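Local coordinates for transcriptional regulator, TetR family (PDB 3VPR), which represses transcription as a helix-turn-helix regulator of the TetR family, probably by binding cis-regulatory DNA, at residues 82-94 and 151-164. Residues are numbered along the deposited sequence; the frame is centred on the assembly and turned at random.
Sequences FMEAHARYFEENY and VLSMLNWMIRWFRP
His86 lies against Leu155 where helix segments 82-92 and 151-161 run nearly parallel, their axes 10.1 Å apart at closest approach and crossing at -17°. Leu155 CB sits over one face of the imidazole, 3.9 Å from the ring centroid, in a CH-pi contact. Its CD2 branch turns instead to Met83, 3.5 Å from the backbone O. CG of His86 is anti to the backbone N (chi1 178°), which carries the ring across to helix 144-161. There NE2 gives a weak, bent hydrogen bond to Asn156 OD1 (3.1 Å). The ring's stronger polar partner is His122 of helix 109-135, bonded through ND1. One turn earlier on each helix, the selenomethionine Met83, bent at chi3, lays its CG, SE and CE against Val151 CG1.

Toward the other end, Phe90 CE1 meets Ile159 CG1 at 3.5 Å. The CE2 side of the same ring touches Phe162 CD2, with the two ring planes at 65°. Glu91 OE2 approaches the rim of Phe162 in the ring plane, the carboxylate standing almost upright to it. Pro164, poorly ordered, places CG over the centre of the Tyr94 ring, 3.4 Å from the centroid.

The contact joins two helices of the TetR-like C-terminal domain and is mostly apolar. With one weak bond across it, cohesion probably rests on side-chain fit, while the main polar bond of the buried His86 goes to a third helix, 109-135.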
ATOM      1  N   PHE A  82      12.519   1.366  15.176  1.00 28.74           N
ATOM      2  CA  PHE A  82      11.820   2.201  14.223  1.00 31.01           C
ATOM      3  C   PHE A  82      10.572   1.466  13.699  1.00 34.80           C
ATOM      4  O   PHE A  82       9.462   2.001  13.733  1.00 31.61           O
ATOM      5  CB  PHE A  82      12.740   2.550  13.065  1.00 32.57           C
ATOM      6  CG  PHE A  82      12.102   3.423  12.017  1.00 42.19           C
ATOM      7  CD1 PHE A  82      11.252   2.883  11.055  1.00 32.42           C
ATOM      8  CD2 PHE A  82      12.378   4.789  11.976  1.00 36.49           C
ATOM      9  CE1 PHE A  82      10.690   3.697  10.058  1.00 32.02           C
ATOM     10  CE2 PHE A  82      11.826   5.598  10.993  1.00 34.77           C
ATOM     11  CZ  PHE A  82      10.983   5.057  10.031  1.00 31.88           C
HETATM   12  N   MSE A  83      10.755   0.229  13.245  1.00 35.56           N
HETATM   13  CA  MSE A  83       9.649  -0.542  12.691  1.00 35.57           C
HETATM   14  C   MSE A  83       8.528  -0.805  13.696  1.00 36.67           C
HETATM   15  O   MSE A  83       7.347  -0.673  13.360  1.00 32.05           O
HETATM   16  CB  MSE A  83      10.176  -1.854  12.106  1.00 28.80           C
HETATM   17  CG  MSE A  83      11.126  -1.645  10.933  1.00 39.30           C
HETATM   18 SE   MSE A  83      11.954  -3.283  10.268  1.00 46.86          SE
HETATM   19  CE  MSE A  83      10.377  -4.066   9.395  1.00 31.06           C
ATOM     20  N   GLU A  84       8.893  -1.160  14.924  1.00 34.05           N
ATOM     21  CA  GLU A  84       7.893  -1.425  15.953  1.00 37.57           C
ATOM     22  C   GLU A  84       7.153  -0.174  16.422  1.00 39.14           C
ATOM     23  O   GLU A  84       5.940  -0.207  16.613  1.00 42.72           O
ATOM     24  CB  GLU A  84       8.533  -2.142  17.143  1.00 43.16           C
ATOM     25  CG  GLU A  84       8.871  -3.591  16.822  1.00 55.32           C
ATOM     26  CD  GLU A  84       9.345  -4.381  18.024  1.00 59.16           C
ATOM     27  OE1 GLU A  84       8.631  -4.399  19.048  1.00 76.83           O
ATOM     28  OE2 GLU A  84      10.425  -4.993  17.940  1.00 68.37           O
ATOM     29  N   ALA A  85       7.878   0.926  16.604  1.00 31.18           N
ATOM     30  CA  ALA A  85       7.259   2.174  17.026  1.00 35.71           C
ATOM     31  C   ALA A  85       6.285   2.615  15.931  1.00 33.88           C
ATOM     32  O   ALA A  85       5.187   3.071  16.222  1.00 40.65           O
ATOM     33  CB  ALA A  85       8.338   3.255  17.254  1.00 30.02           C
ATOM     34  N   HIS A  86       6.690   2.465  14.670  1.00 36.08           N
ATOM     35  CA  HIS A  86       5.840   2.839  13.539  1.00 26.73           C
ATOM     36  C   HIS A  86       4.529   2.059  13.582  1.00 27.29           C
ATOM     37  O   HIS A  86       3.455   2.643  13.546  1.00 32.20           O
ATOM     38  CB  HIS A  86       6.576   2.561  12.222  1.00 33.40           C
ATOM     39  CG  HIS A  86       5.776   2.862  10.990  1.00 38.18           C
ATOM     40  ND1 HIS A  86       6.200   3.757  10.029  1.00 33.33           N
ATOM     41  CD2 HIS A  86       4.593   2.371  10.552  1.00 24.90           C
ATOM     42  CE1 HIS A  86       5.310   3.803   9.054  1.00 32.63           C
ATOM     43  NE2 HIS A  86       4.326   2.973   9.347  1.00 38.71           N
ATOM     44  N   ALA A  87       4.635   0.737  13.672  1.00 36.23           N
ATOM     45  CA  ALA A  87       3.481  -0.161  13.710  1.00 32.76           C
ATOM     46  C   ALA A  87       2.602   0.040  14.940  1.00 33.14           C
ATOM     47  O   ALA A  87       1.379  -0.065  14.860  1.00 37.51           O
ATOM     48  CB  ALA A  87       3.958  -1.626  13.644  1.00 34.47           C
ATOM     49  N   ARG A  88       3.221   0.307  16.085  1.00 41.99           N
ATOM     50  CA  ARG A  88       2.449   0.529  17.299  1.00 39.49           C
ATOM     51  C   ARG A  88       1.655   1.823  17.167  1.00 39.94           C
ATOM     52  O   ARG A  88       0.459   1.859  17.447  1.00 40.01           O
ATOM     53  CB  ARG A  88       3.356   0.603  18.526  1.00 42.51           C
ATOM     54  CG  ARG A  88       2.629   1.126  19.755  1.00 56.33           C
ATOM     55  CD  ARG A  88       3.447   1.002  21.024  1.00 61.91           C
ATOM     56  NE  ARG A  88       3.308  -0.317  21.626  1.00 78.01           N
ATOM     57  CZ  ARG A  88       3.728  -0.638  22.845  1.00 83.82           C
ATOM     58  NH1 ARG A  88       4.325   0.265  23.615  1.00 91.34           N
ATOM     59  NH2 ARG A  88       3.551  -1.871  23.294  1.00 86.71           N
ATOM     60  N   TYR A  89       2.319   2.887  16.731  1.00 41.20           N
ATOM     61  CA  TYR A  89       1.643   4.162  16.565  1.00 34.79           C
ATOM     62  C   TYR A  89       0.500   4.007  15.564  1.00 36.23           C
ATOM     63  O   TYR A  89      -0.601   4.501  15.780  1.00 34.36           O
ATOM     64  CB  TYR A  89       2.613   5.222  16.057  1.00 27.81           C
ATOM     65  CG  TYR A  89       2.008   6.598  16.054  1.00 35.55           C
ATOM     66  CD1 TYR A  89       1.950   7.350  17.222  1.00 30.46           C
ATOM     67  CD2 TYR A  89       1.466   7.139  14.892  1.00 30.98           C
ATOM     68  CE1 TYR A  89       1.367   8.606  17.242  1.00 33.67           C
ATOM     69  CE2 TYR A  89       0.880   8.401  14.897  1.00 40.42           C
ATOM     70  CZ  TYR A  89       0.832   9.129  16.078  1.00 44.45           C
ATOM     71  OH  TYR A  89       0.246  10.378  16.104  1.00 46.40           O
ATOM     72  N   PHE A  90       0.769   3.325  14.458  1.00 38.37           N
ATOM     73  CA  PHE A  90      -0.248   3.114  13.437  1.00 34.53           C
ATOM     74  C   PHE A  90      -1.507   2.482  14.034  1.00 43.70           C
ATOM     75  O   PHE A  90      -2.619   2.952  13.799  1.00 38.43           O
ATOM     76  CB  PHE A  90       0.307   2.217  12.327  1.00 34.93           C
ATOM     77  CG  PHE A  90      -0.744   1.412  11.618  1.00 43.19           C
ATOM     78  CD1 PHE A  90      -1.661   2.032  10.772  1.00 33.47           C
ATOM     79  CD2 PHE A  90      -0.826   0.024  11.805  1.00 36.50           C
ATOM     80  CE1 PHE A  90      -2.655   1.284  10.111  1.00 53.68           C
ATOM     81  CE2 PHE A  90      -1.816  -0.736  11.150  1.00 44.06           C
ATOM     82  CZ  PHE A  90      -2.732  -0.104  10.303  1.00 43.76           C
ATOM     83  N   GLU A  91      -1.321   1.427  14.820  1.00 45.27           N
ATOM     84  CA  GLU A  91      -2.437   0.723  15.429  1.00 48.97           C
ATOM     85  C   GLU A  91      -3.207   1.503  16.495  1.00 47.74           C
ATOM     86  O   GLU A  91      -4.417   1.341  16.619  1.00 45.76           O
ATOM     87  CB  GLU A  91      -1.957  -0.604  16.027  1.00 54.83           C
ATOM     88  CG  GLU A  91      -3.003  -1.290  16.907  1.00 57.68           C
ATOM     89  CD  GLU A  91      -2.677  -2.746  17.187  1.00 68.76           C
ATOM     90  OE1 GLU A  91      -1.518  -3.039  17.564  1.00 59.47           O
ATOM     91  OE2 GLU A  91      -3.584  -3.594  17.036  1.00 66.30           O
ATOM     92  N   GLU A  92      -2.517   2.332  17.270  1.00 44.39           N
ATOM     93  CA  GLU A  92      -3.180   3.104  18.319  1.00 43.54           C
ATOM     94  C   GLU A  92      -3.965   4.273  17.724  1.00 48.21           C
ATOM     95  O   GLU A  92      -4.926   4.756  18.321  1.00 46.73           O
ATOM     96  CB  GLU A  92      -2.151   3.654  19.307  1.00 43.28           C
ATOM     97  CG  GLU A  92      -1.227   2.614  19.908  1.00 49.18           C
ATOM     98  CD  GLU A  92      -0.141   3.244  20.756  1.00 48.50           C
ATOM     99  OE1 GLU A  92       0.534   4.169  20.255  1.00 56.97           O
ATOM    100  OE2 GLU A  92       0.043   2.817  21.915  1.00 61.03           O
ATOM    101  N   ASN A  93      -3.554   4.724  16.544  1.00 40.00           N
ATOM    102  CA  ASN A  93      -4.202   5.855  15.885  1.00 34.87           C
ATOM    103  C   ASN A  93      -4.738   5.429  14.515  1.00 40.99           C
ATOM    104  O   ASN A  93      -4.711   6.197  13.551  1.00 36.32           O
ATOM    105  CB  ASN A  93      -3.172   6.980  15.739  1.00 30.85           C
ATOM    106  CG  ASN A  93      -2.576   7.391  17.076  1.00 36.67           C
ATOM    107  OD1 ASN A  93      -3.210   8.100  17.849  1.00 42.53           O
ATOM    108  ND2 ASN A  93      -1.363   6.928  17.362  1.00 31.19           N
ATOM    109  N   TYR A  94      -5.221   4.194  14.451  1.00 40.86           N
ATOM    110  CA  TYR A  94      -5.740   3.607  13.221  1.00 38.05           C
ATOM    111  C   TYR A  94      -6.643   4.515  12.380  1.00 39.85           C
ATOM    112  O   TYR A  94      -6.382   4.738  11.196  1.00 37.71           O
ATOM    113  CB  TYR A  94      -6.478   2.307  13.552  1.00 42.85           C
ATOM    114  CG  TYR A  94      -7.003   1.579  12.343  1.00 45.83           C
ATOM    115  CD1 TYR A  94      -6.154   0.822  11.545  1.00 42.71           C
ATOM    116  CD2 TYR A  94      -8.351   1.646  11.995  1.00 44.92           C
ATOM    117  CE1 TYR A  94      -6.630   0.146  10.436  1.00 46.79           C
ATOM    118  CE2 TYR A  94      -8.840   0.973  10.881  1.00 49.26           C
ATOM    119  CZ  TYR A  94      -7.970   0.225  10.108  1.00 51.62           C
ATOM    120  OH  TYR A  94      -8.436  -0.442   8.997  1.00 63.35           O
ATOM    121  N   VAL A 151      11.069  -1.604   3.568  1.00 29.70           N
ATOM    122  CA  VAL A 151      10.574  -1.575   4.936  1.00 34.49           C
ATOM    123  C   VAL A 151       9.267  -0.774   5.081  1.00 31.00           C
ATOM    124  O   VAL A 151       8.299  -1.255   5.681  1.00 33.60           O
ATOM    125  CB  VAL A 151      11.639  -0.972   5.889  1.00 29.51           C
ATOM    126  CG1 VAL A 151      11.105  -0.918   7.310  1.00 27.36           C
ATOM    127  CG2 VAL A 151      12.900  -1.800   5.829  1.00 28.81           C
ATOM    128  N   LEU A 152       9.238   0.441   4.540  1.00 30.36           N
ATOM    129  CA  LEU A 152       8.044   1.271   4.639  1.00 33.98           C
ATOM    130  C   LEU A 152       6.871   0.557   3.967  1.00 40.30           C
ATOM    131  O   LEU A 152       5.732   0.628   4.443  1.00 35.81           O
ATOM    132  CB  LEU A 152       8.296   2.650   4.010  1.00 31.75           C
ATOM    133  CG  LEU A 152       9.164   3.625   4.837  1.00 43.17           C
ATOM    134  CD1 LEU A 152       9.525   4.855   4.010  1.00 30.54           C
ATOM    135  CD2 LEU A 152       8.410   4.048   6.102  1.00 35.38           C
ATOM    136  N   SER A 153       7.151  -0.152   2.874  1.00 33.15           N
ATOM    137  CA  SER A 153       6.093  -0.887   2.191  1.00 33.42           C
ATOM    138  C   SER A 153       5.502  -1.931   3.138  1.00 32.69           C
ATOM    139  O   SER A 153       4.287  -2.093   3.214  1.00 30.62           O
ATOM    140  CB  SER A 153       6.628  -1.576   0.926  1.00 32.82           C
ATOM    141  OG  SER A 153       7.075  -0.614  -0.020  1.00 34.98           O
HETATM  142  N   MSE A 154       6.352  -2.642   3.869  1.00 32.51           N
HETATM  143  CA  MSE A 154       5.829  -3.651   4.783  1.00 36.34           C
HETATM  144  C   MSE A 154       4.954  -3.002   5.862  1.00 37.95           C
HETATM  145  O   MSE A 154       3.844  -3.461   6.141  1.00 38.64           O
HETATM  146  CB  MSE A 154       6.972  -4.438   5.435  1.00 35.93           C
HETATM  147  CG  MSE A 154       7.778  -5.299   4.467  1.00 39.53           C
HETATM  148 SE   MSE A 154       9.347  -6.104   5.290  1.00 53.19          SE
HETATM  149  CE  MSE A 154      10.678  -4.823   4.806  1.00 51.27           C
ATOM    150  N   LEU A 155       5.455  -1.923   6.450  1.00 34.27           N
ATOM    151  CA  LEU A 155       4.735  -1.228   7.507  1.00 33.46           C
ATOM    152  C   LEU A 155       3.464  -0.527   7.006  1.00 40.16           C
ATOM    153  O   LEU A 155       2.389  -0.731   7.571  1.00 39.49           O
ATOM    154  CB  LEU A 155       5.662  -0.214   8.184  1.00 35.18           C
ATOM    155  CG  LEU A 155       6.979  -0.772   8.743  1.00 33.97           C
ATOM    156  CD1 LEU A 155       7.922   0.374   9.037  1.00 33.46           C
ATOM    157  CD2 LEU A 155       6.721  -1.605  10.005  1.00 31.60           C
ATOM    158  N   ASN A 156       3.572   0.276   5.944  1.00 34.50           N
ATOM    159  CA  ASN A 156       2.399   0.999   5.436  1.00 38.68           C
ATOM    160  C   ASN A 156       1.331   0.132   4.776  1.00 43.17           C
ATOM    161  O   ASN A 156       0.146   0.425   4.906  1.00 44.02           O
ATOM    162  CB  ASN A 156       2.814   2.124   4.479  1.00 38.75           C
ATOM    163  CG  ASN A 156       3.611   3.216   5.176  1.00 46.25           C
ATOM    164  OD1 ASN A 156       3.524   3.359   6.392  1.00 39.58           O
ATOM    165  ND2 ASN A 156       4.384   3.993   4.410  1.00 32.16           N
ATOM    166  N   TRP A 157       1.727  -0.927   4.074  1.00 31.04           N
ATOM    167  CA  TRP A 157       0.730  -1.794   3.453  1.00 41.01           C
ATOM    168  C   TRP A 157      -0.190  -2.375   4.526  1.00 40.89           C
ATOM    169  O   TRP A 157      -1.313  -2.765   4.227  1.00 57.71           O
ATOM    170  CB  TRP A 157       1.389  -2.934   2.677  1.00 38.26           C
ATOM    171  CG  TRP A 157       0.425  -3.746   1.824  1.00 54.53           C
ATOM    172  CD1 TRP A 157       0.228  -5.104   1.861  1.00 46.91           C
ATOM    173  CD2 TRP A 157      -0.403  -3.256   0.761  1.00 50.97           C
ATOM    174  NE1 TRP A 157      -0.664  -5.484   0.888  1.00 50.01           N
ATOM    175  CE2 TRP A 157      -1.068  -4.371   0.200  1.00 49.37           C
ATOM    176  CE3 TRP A 157      -0.648  -1.984   0.229  1.00 61.74           C
ATOM    177  CZ2 TRP A 157      -1.958  -4.251  -0.873  1.00 58.18           C
ATOM    178  CZ3 TRP A 157      -1.535  -1.863  -0.841  1.00 62.93           C
ATOM    179  CH2 TRP A 157      -2.181  -2.993  -1.377  1.00 64.15           C
HETATM  180  N   MSE A 158       0.275  -2.428   5.773  1.00 42.52           N
HETATM  181  CA  MSE A 158      -0.547  -2.942   6.873  1.00 47.68           C
HETATM  182  C   MSE A 158      -1.885  -2.193   6.972  1.00 50.19           C
HETATM  183  O   MSE A 158      -2.887  -2.743   7.445  1.00 51.26           O
HETATM  184  CB  MSE A 158       0.188  -2.816   8.213  1.00 44.70           C
HETATM  185  CG  MSE A 158       1.210  -3.909   8.514  1.00 58.11           C
HETATM  186 SE   MSE A 158       2.043  -3.691  10.283  1.00 67.62          SE
HETATM  187  CE  MSE A 158       0.586  -4.331  11.375  1.00 54.82           C
ATOM    188  N   ILE A 159      -1.885  -0.936   6.534  1.00 47.19           N
ATOM    189  CA  ILE A 159      -3.081  -0.093   6.549  1.00 54.20           C
ATOM    190  C   ILE A 159      -4.216  -0.719   5.732  1.00 60.43           C
ATOM    191  O   ILE A 159      -5.377  -0.339   5.878  1.00 62.42           O
ATOM    192  CB  ILE A 159      -2.765   1.327   5.975  1.00 61.69           C
ATOM    193  CG1 ILE A 159      -1.724   2.026   6.864  1.00 55.84           C
ATOM    194  CG2 ILE A 159      -4.045   2.171   5.881  1.00 53.80           C
ATOM    195  CD1 ILE A 159      -1.133   3.303   6.259  1.00 54.15           C
ATOM    196  N   ARG A 160      -3.879  -1.690   4.889  1.00 60.07           N
ATOM    197  CA  ARG A 160      -4.867  -2.346   4.042  1.00 63.95           C
ATOM    198  C   ARG A 160      -5.312  -3.724   4.509  1.00 67.58           C
ATOM    199  O   ARG A 160      -6.415  -4.159   4.181  1.00 67.11           O
ATOM    200  CB  ARG A 160      -4.337  -2.457   2.610  1.00 69.11           C
ATOM    201  CG  ARG A 160      -4.394  -1.161   1.817  1.00 75.94           C
ATOM    202  CD  ARG A 160      -5.837  -0.734   1.596  1.00 86.03           C
ATOM    203  NE  ARG A 160      -5.964   0.353   0.629  1.00 85.60           N
ATOM    204  CZ  ARG A 160      -5.545   0.293  -0.632  1.00 85.12           C
ATOM    205  NH1 ARG A 160      -4.956  -0.805  -1.099  1.00 82.42           N
ATOM    206  NH2 ARG A 160      -5.730   1.330  -1.435  1.00 86.95           N
ATOM    207  N   TRP A 161      -4.467  -4.416   5.265  1.00 63.25           N
ATOM    208  CA  TRP A 161      -4.831  -5.751   5.719  1.00 66.68           C
ATOM    209  C   TRP A 161      -4.905  -5.951   7.228  1.00 70.51           C
ATOM    210  O   TRP A 161      -5.475  -6.941   7.687  1.00 68.93           O
ATOM    211  CB  TRP A 161      -3.879  -6.799   5.136  1.00 59.43           C
ATOM    212  CG  TRP A 161      -2.441  -6.685   5.603  1.00 63.43           C
ATOM    213  CD1 TRP A 161      -1.437  -5.979   5.003  1.00 46.89           C
ATOM    214  CD2 TRP A 161      -1.853  -7.324   6.749  1.00 54.05           C
ATOM    215  NE1 TRP A 161      -0.264  -6.144   5.697  1.00 58.40           N
ATOM    216  CE2 TRP A 161      -0.491  -6.962   6.774  1.00 52.91           C
ATOM    217  CE3 TRP A 161      -2.347  -8.164   7.757  1.00 53.45           C
ATOM    218  CZ2 TRP A 161       0.387  -7.418   7.766  1.00 57.34           C
ATOM    219  CZ3 TRP A 161      -1.471  -8.619   8.744  1.00 49.68           C
ATOM    220  CH2 TRP A 161      -0.121  -8.242   8.740  1.00 45.98           C
ATOM    221  N   PHE A 162      -4.335  -5.033   8.007  1.00 66.33           N
ATOM    222  CA  PHE A 162      -4.378  -5.204   9.454  1.00 66.39           C
ATOM    223  C   PHE A 162      -5.760  -4.951  10.016  1.00 66.47           C
ATOM    224  O   PHE A 162      -6.352  -3.890   9.799  1.00 66.59           O
ATOM    225  CB  PHE A 162      -3.397  -4.280  10.172  1.00 71.54           C
ATOM    226  CG  PHE A 162      -3.356  -4.501  11.662  1.00 61.71           C
ATOM    227  CD1 PHE A 162      -2.758  -5.639  12.191  1.00 59.33           C
ATOM    228  CD2 PHE A 162      -3.937  -3.585  12.533  1.00 54.77           C
ATOM    229  CE1 PHE A 162      -2.734  -5.864  13.569  1.00 55.53           C
ATOM    230  CE2 PHE A 162      -3.920  -3.801  13.913  1.00 57.38           C
ATOM    231  CZ  PHE A 162      -3.314  -4.946  14.432  1.00 39.90           C
ATOM    232  N   ARG A 163      -6.265  -5.929  10.756  1.00 68.83           N
ATOM    233  CA  ARG A 163      -7.580  -5.815  11.354  1.00 69.28           C
ATOM    234  C   ARG A 163      -7.479  -5.411  12.818  1.00 72.73           C
ATOM    235  O   ARG A 163      -6.936  -6.152  13.638  1.00 70.88           O
ATOM    236  CB  ARG A 163      -8.334  -7.143  11.229  1.00 66.41           C
ATOM    237  N   PRO A 164      -7.979  -4.210  13.157  1.00 77.18           N
ATOM    238  CA  PRO A 164      -7.938  -3.736  14.545  1.00 82.45           C
ATOM    239  C   PRO A 164      -8.797  -4.691  15.367  1.00 86.19           C
ATOM    240  O   PRO A 164      -8.638  -4.817  16.581  1.00 82.07           O
ATOM    241  CB  PRO A 164      -8.558  -2.345  14.452  1.00 85.37           C
ATOM    242  CG  PRO A 164      -8.195  -1.906  13.062  1.00 82.86           C
ATOM    243  CD  PRO A 164      -8.465  -3.150  12.257  1.00 76.78           C
TER